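Local coordinates for protein NAGD (Escherichia coli, PDB 2C4N) that probably removes phosphate from a broad range of nucleotides and some other phosphate compounds, using magnesium, as a member of the HAD-like hydrolase superfamily, at residues Y69-F78 with F172-I181. Numbering follows the deposited sequence.
Sequences YTSAMATADF and FYVGKPSPWI. With PO4 (phosphate ion), chain C; PO4 (phosphate ion), chain D.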
ATOM      1  N   TYR A  69     -19.693 -25.141   5.698  1.00 17.44           N
ATOM      2  CA  TYR A  69     -19.162 -24.164   6.638  1.00 17.09           C
ATOM      3  C   TYR A  69     -18.781 -22.938   5.819  1.00 16.81           C
ATOM      4  O   TYR A  69     -17.896 -23.001   4.968  1.00 17.85           O
ATOM      5  CB  TYR A  69     -17.932 -24.721   7.367  1.00 16.08           C
ATOM      6  CG  TYR A  69     -17.613 -24.003   8.656  1.00 16.95           C
ATOM      7  CD1 TYR A  69     -18.582 -23.860   9.651  1.00 18.07           C
ATOM      8  CD2 TYR A  69     -16.345 -23.468   8.889  1.00 17.16           C
ATOM      9  CE1 TYR A  69     -18.299 -23.200  10.851  1.00 17.23           C
ATOM     10  CE2 TYR A  69     -16.050 -22.807  10.083  1.00 18.11           C
ATOM     11  CZ  TYR A  69     -17.029 -22.676  11.059  1.00 18.89           C
ATOM     12  OH  TYR A  69     -16.743 -22.025  12.241  1.00 18.66           O
ATOM     13  N   THR A  70     -19.471 -21.829   6.060  1.00 16.00           N
ATOM     14  CA  THR A  70     -19.213 -20.595   5.331  1.00 15.29           C
ATOM     15  C   THR A  70     -18.532 -19.576   6.233  1.00 15.30           C
ATOM     16  O   THR A  70     -18.454 -19.760   7.447  1.00 14.42           O
ATOM     17  CB  THR A  70     -20.522 -19.959   4.844  1.00 17.45           C
ATOM     18  OG1 THR A  70     -21.219 -19.412   5.969  1.00 15.47           O
ATOM     19  CG2 THR A  70     -21.409 -21.004   4.173  1.00 17.66           C
ATOM     20  N   SER A  71     -18.054 -18.490   5.632  1.00 18.30           N
ATOM     21  CA  SER A  71     -17.401 -17.440   6.399  1.00 18.07           C
ATOM     22  C   SER A  71     -18.395 -16.765   7.339  1.00 17.44           C
ATOM     23  O   SER A  71     -17.991 -16.113   8.297  1.00 17.94           O
ATOM     24  CB  SER A  71     -16.775 -16.394   5.469  1.00 15.86           C
ATOM     25  OG  SER A  71     -17.746 -15.804   4.629  1.00 17.52           O
ATOM     26  N   ALA A  72     -19.691 -16.915   7.065  1.00 16.00           N
ATOM     27  CA  ALA A  72     -20.717 -16.313   7.919  1.00 17.73           C
ATOM     28  C   ALA A  72     -20.844 -17.141   9.190  1.00 16.78           C
ATOM     29  O   ALA A  72     -20.935 -16.607  10.292  1.00 16.91           O
ATOM     30  CB  ALA A  72     -22.065 -16.244   7.184  1.00 17.77           C
ATOM     31  N   MET A  73     -20.848 -18.456   9.023  1.00 16.10           N
ATOM     32  CA  MET A  73     -20.925 -19.372  10.155  1.00 16.42           C
ATOM     33  C   MET A  73     -19.669 -19.222  11.004  1.00 15.44           C
ATOM     34  O   MET A  73     -19.736 -19.189  12.229  1.00 16.40           O
ATOM     35  CB  MET A  73     -21.042 -20.812   9.649  1.00 17.00           C
ATOM     36  CG  MET A  73     -22.288 -21.066   8.812  1.00 20.32           C
ATOM     37  SD  MET A  73     -22.291 -22.723   8.134  1.00 20.30           S
ATOM     38  CE  MET A  73     -23.785 -22.707   7.136  1.00 24.17           C
ATOM     39  N   ALA A  74     -18.525 -19.134  10.335  1.00 15.08           N
ATOM     40  CA  ALA A  74     -17.242 -18.982  11.012  1.00 13.96           C
ATOM     41  C   ALA A  74     -17.189 -17.676  11.789  1.00 14.26           C
ATOM     42  O   ALA A  74     -16.652 -17.625  12.895  1.00 13.23           O
ATOM     43  CB  ALA A  74     -16.098 -19.042   9.996  1.00 15.74           C
ATOM     44  N   THR A  75     -17.758 -16.621  11.214  1.00 13.75           N
ATOM     45  CA  THR A  75     -17.781 -15.320  11.880  1.00 15.29           C
ATOM     46  C   THR A  75     -18.652 -15.396  13.133  1.00 15.30           C
ATOM     47  O   THR A  75     -18.299 -14.859  14.180  1.00 14.12           O
ATOM     48  CB  THR A  75     -18.325 -14.223  10.943  1.00 17.38           C
ATOM     49  OG1 THR A  75     -17.421 -14.046   9.843  1.00 17.95           O
ATOM     50  CG2 THR A  75     -18.483 -12.907  11.695  1.00 16.15           C
ATOM     51  N   ALA A  76     -19.788 -16.077  13.027  1.00 18.22           N
ATOM     52  CA  ALA A  76     -20.678 -16.227  14.175  1.00 19.27           C
ATOM     53  C   ALA A  76     -19.959 -17.026  15.259  1.00 19.71           C
ATOM     54  O   ALA A  76     -20.034 -16.688  16.437  1.00 20.29           O
ATOM     55  CB  ALA A  76     -21.973 -16.943  13.760  1.00 16.78           C
ATOM     56  N   ASP A  77     -19.255 -18.082  14.856  1.00 18.05           N
ATOM     57  CA  ASP A  77     -18.523 -18.914  15.806  1.00 18.21           C
ATOM     58  C   ASP A  77     -17.424 -18.110  16.481  1.00 19.28           C
ATOM     59  O   ASP A  77     -17.138 -18.303  17.659  1.00 19.26           O
ATOM     60  CB  ASP A  77     -17.907 -20.133  15.115  1.00 23.42           C
ATOM     61  CG  ASP A  77     -18.924 -21.227  14.841  1.00 25.61           C
ATOM     62  OD1 ASP A  77     -19.956 -21.266  15.542  1.00 27.46           O
ATOM     63  OD2 ASP A  77     -18.683 -22.061  13.942  1.00 27.13           O
ATOM     64  N   PHE A  78     -16.806 -17.212  15.722  1.00 19.73           N
ATOM     65  CA  PHE A  78     -15.749 -16.358  16.246  1.00 21.81           C
ATOM     66  C   PHE A  78     -16.312 -15.413  17.309  1.00 21.73           C
ATOM     67  O   PHE A  78     -15.744 -15.265  18.388  1.00 21.96           O
ATOM     68  CB  PHE A  78     -15.129 -15.562  15.091  1.00 28.99           C
ATOM     69  CG  PHE A  78     -14.175 -14.481  15.527  1.00 32.24           C
ATOM     70  CD1 PHE A  78     -14.649 -13.247  15.970  1.00 34.26           C
ATOM     71  CD2 PHE A  78     -12.799 -14.693  15.489  1.00 36.99           C
ATOM     72  CE1 PHE A  78     -13.771 -12.241  16.368  1.00 34.40           C
ATOM     73  CE2 PHE A  78     -11.912 -13.691  15.886  1.00 36.48           C
ATOM     74  CZ  PHE A  78     -12.398 -12.464  16.328  1.00 35.79           C
ATOM     75  N   PHE A 172     -10.508  -7.483  10.801  1.00 18.63           N
ATOM     76  CA  PHE A 172      -9.937  -8.797  10.956  1.00 18.30           C
ATOM     77  C   PHE A 172     -10.823  -9.619  10.024  1.00 17.36           C
ATOM     78  O   PHE A 172     -12.040  -9.694  10.238  1.00 16.53           O
ATOM     79  CB  PHE A 172     -10.104  -9.309  12.389  1.00 27.62           C
ATOM     80  CG  PHE A 172      -9.713 -10.754  12.558  1.00 32.40           C
ATOM     81  CD1 PHE A 172      -8.372 -11.129  12.583  1.00 34.37           C
ATOM     82  CD2 PHE A 172     -10.686 -11.744  12.647  1.00 34.91           C
ATOM     83  CE1 PHE A 172      -8.010 -12.469  12.692  1.00 34.96           C
ATOM     84  CE2 PHE A 172     -10.332 -13.085  12.756  1.00 38.43           C
ATOM     85  CZ  PHE A 172      -8.996 -13.448  12.778  1.00 36.89           C
ATOM     86  N   TYR A 173     -10.234 -10.197   8.981  1.00 14.93           N
ATOM     87  CA  TYR A 173     -10.988 -11.024   8.045  1.00 14.53           C
ATOM     88  C   TYR A 173     -11.016 -12.438   8.602  1.00 15.50           C
ATOM     89  O   TYR A 173      -9.972 -13.021   8.900  1.00 16.60           O
ATOM     90  CB  TYR A 173     -10.340 -11.024   6.654  1.00 16.51           C
ATOM     91  CG  TYR A 173     -10.560  -9.748   5.868  1.00 17.06           C
ATOM     92  CD1 TYR A 173      -9.519  -8.846   5.654  1.00 16.88           C
ATOM     93  CD2 TYR A 173     -11.807  -9.448   5.331  1.00 17.26           C
ATOM     94  CE1 TYR A 173      -9.717  -7.674   4.919  1.00 17.36           C
ATOM     95  CE2 TYR A 173     -12.019  -8.282   4.598  1.00 17.56           C
ATOM     96  CZ  TYR A 173     -10.971  -7.402   4.395  1.00 18.33           C
ATOM     97  OH  TYR A 173     -11.198  -6.251   3.672  1.00 19.64           O
ATOM     98  N   VAL A 174     -12.216 -12.985   8.747  1.00 17.36           N
ATOM     99  CA  VAL A 174     -12.383 -14.323   9.300  1.00 18.64           C
ATOM    100  C   VAL A 174     -12.056 -15.431   8.303  1.00 17.15           C
ATOM    101  O   VAL A 174     -11.501 -16.462   8.676  1.00 17.31           O
ATOM    102  CB  VAL A 174     -13.834 -14.518   9.817  1.00 17.65           C
ATOM    103  CG1 VAL A 174     -14.044 -15.958  10.284  1.00 19.79           C
ATOM    104  CG2 VAL A 174     -14.110 -13.548  10.965  1.00 18.55           C
ATOM    105  N   GLY A 175     -12.392 -15.215   7.035  1.00 17.82           N
ATOM    106  CA  GLY A 175     -12.152 -16.236   6.023  1.00 18.55           C
ATOM    107  C   GLY A 175     -10.726 -16.387   5.518  1.00 19.10           C
ATOM    108  O   GLY A 175      -9.820 -15.682   5.964  1.00 18.87           O
ATOM    109  N   LYS A 176     -10.532 -17.321   4.587  1.00 16.23           N
ATOM    110  CA  LYS A 176      -9.218 -17.567   3.990  1.00 16.80           C
ATOM    111  C   LYS A 176      -8.724 -16.245   3.409  1.00 17.09           C
ATOM    112  O   LYS A 176      -9.525 -15.433   2.946  1.00 17.58           O
ATOM    113  CB  LYS A 176      -9.333 -18.596   2.857  1.00 16.98           C
ATOM    114  CG  LYS A 176      -9.853 -19.960   3.271  1.00 17.35           C
ATOM    115  CD  LYS A 176     -10.165 -20.814   2.043  1.00 16.52           C
ATOM    116  CE  LYS A 176     -11.416 -20.318   1.319  1.00 17.47           C
ATOM    117  NZ  LYS A 176     -11.552 -20.921  -0.042  1.00 18.92           N
ATOM    118  N   PRO A 177      -7.399 -16.022   3.375  1.00 18.35           N
ATOM    119  CA  PRO A 177      -6.277 -16.869   3.791  1.00 18.52           C
ATOM    120  C   PRO A 177      -5.989 -16.951   5.291  1.00 19.14           C
ATOM    121  O   PRO A 177      -5.004 -17.563   5.702  1.00 18.47           O
ATOM    122  CB  PRO A 177      -5.105 -16.280   3.017  1.00 19.21           C
ATOM    123  CG  PRO A 177      -5.417 -14.818   3.034  1.00 18.46           C
ATOM    124  CD  PRO A 177      -6.906 -14.793   2.718  1.00 17.89           C
ATOM    125  N   SER A 178      -6.842 -16.345   6.107  1.00 17.85           N
ATOM    126  CA  SER A 178      -6.647 -16.389   7.548  1.00 19.60           C
ATOM    127  C   SER A 178      -6.680 -17.840   8.032  1.00 18.76           C
ATOM    128  O   SER A 178      -7.609 -18.589   7.733  1.00 18.66           O
ATOM    129  CB  SER A 178      -7.740 -15.583   8.250  1.00 36.95           C
ATOM    130  OG  SER A 178      -7.676 -15.764   9.651  1.00 44.79           O
ATOM    131  N   PRO A 179      -5.650 -18.260   8.778  1.00 21.22           N
ATOM    132  CA  PRO A 179      -5.600 -19.636   9.285  1.00 21.16           C
ATOM    133  C   PRO A 179      -6.698 -19.942  10.307  1.00 20.84           C
ATOM    134  O   PRO A 179      -7.080 -21.095  10.497  1.00 20.34           O
ATOM    135  CB  PRO A 179      -4.203 -19.724   9.902  1.00 20.72           C
ATOM    136  CG  PRO A 179      -3.414 -18.721   9.114  1.00 21.46           C
ATOM    137  CD  PRO A 179      -4.374 -17.568   9.017  1.00 19.93           C
ATOM    138  N   TRP A 180      -7.217 -18.910  10.960  1.00 15.47           N
ATOM    139  CA  TRP A 180      -8.245 -19.131  11.973  1.00 17.46           C
ATOM    140  C   TRP A 180      -9.468 -19.907  11.484  1.00 19.35           C
ATOM    141  O   TRP A 180      -9.973 -20.775  12.193  1.00 23.98           O
ATOM    142  CB  TRP A 180      -8.717 -17.808  12.577  1.00 21.72           C
ATOM    143  CG  TRP A 180      -9.619 -18.042  13.748  1.00 21.86           C
ATOM    144  CD1 TRP A 180      -9.242 -18.271  15.039  1.00 21.69           C
ATOM    145  CD2 TRP A 180     -11.043 -18.177  13.715  1.00 21.46           C
ATOM    146  NE1 TRP A 180     -10.344 -18.546  15.814  1.00 22.70           N
ATOM    147  CE2 TRP A 180     -11.463 -18.497  15.025  1.00 23.10           C
ATOM    148  CE3 TRP A 180     -12.006 -18.066  12.703  1.00 21.38           C
ATOM    149  CZ2 TRP A 180     -12.807 -18.708  15.351  1.00 22.48           C
ATOM    150  CZ3 TRP A 180     -13.342 -18.277  13.026  1.00 23.45           C
ATOM    151  CH2 TRP A 180     -13.729 -18.594  14.341  1.00 23.74           C
ATOM    152  N   ILE A 181      -9.950 -19.605  10.281  1.00 19.00           N
ATOM    153  CA  ILE A 181     -11.122 -20.316   9.784  1.00 18.07           C
ATOM    154  C   ILE A 181     -10.851 -21.811   9.624  1.00 14.03           C
ATOM    155  O   ILE A 181     -11.767 -22.622   9.714  1.00 17.29           O
ATOM    156  CB  ILE A 181     -11.639 -19.726   8.452  1.00 18.46           C
ATOM    157  CG1 ILE A 181     -13.040 -20.278   8.165  1.00 18.29           C
ATOM    158  CG2 ILE A 181     -10.691 -20.070   7.314  1.00 18.01           C
ATOM    159  CD1 ILE A 181     -13.774 -19.558   7.066  1.00 20.47           C
TER
HETATM  160  P   PO4 C1252     -11.328 -17.648  -2.305  1.00 28.29           P
HETATM  161  O1  PO4 C1252     -12.790 -17.898  -2.365  1.00 27.84           O
HETATM  162  O2  PO4 C1252     -10.827 -17.315  -3.659  1.00 28.33           O
HETATM  163  O3  PO4 C1252     -11.059 -16.516  -1.386  1.00 26.29           O
HETATM  164  O4  PO4 C1252     -10.638 -18.862  -1.805  1.00 24.95           O
HETATM  165  P   PO4 D1253     -14.772 -20.485  -2.410  1.00 30.33           P
HETATM  166  O1  PO4 D1253     -15.649 -21.641  -2.095  1.00 31.58           O
HETATM  167  O2  PO4 D1253     -14.036 -20.072  -1.191  1.00 24.92           O
HETATM  168  O3  PO4 D1253     -13.812 -20.866  -3.458  1.00 26.21           O
HETATM  169  O4  PO4 D1253     -15.605 -19.357  -2.899  1.00 32.83           O
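One face of the Trp180 indole receives the edge of the Phe78 ring, an edge-to-face pair with planes at 82°, while the carbonyl oxygen of Ala74 lies at the indole's own edge, its O 3.4 Å from Trp180 CZ3. Phe78 CB comes equally close to Trp180 CH2. Slid past Phe78 at a plane angle of 25°, Phe172 barely overlaps it, meeting it through their CE2 atoms at 3.6 Å. The indole reaches helix 71-80 because chi1 (-172°) turns its CG away from the backbone N; an alanine here would probably open a gap under Phe78 and deprive its ring edge of a facing partner. Phe211 of the second subunit stacks on Trp180 and also meets Phe78. Helix 71-80 illustrates packing between two parallel sheets of a HAD-type phosphatase: it follows edge strand 68-70 of one, and through Phe78 it meets Phe172 on edge strand 172-173 of the other, and also the loop and helix start that follow. Nearer its start, Ala74 CB touches both Val174 CG1, at 3.7 Å, and Ile181 CG1, at 3.8 Å. Thr75 OG1 touches Val174 CG2 but gives its hydrogen to Ser71 O, 2.6 Å away. Farther along, Lys176 NZ hydrogen-bonds both phosphate ions and forms salt bridges with Asp9 and Asp206, consistent with substrate binding.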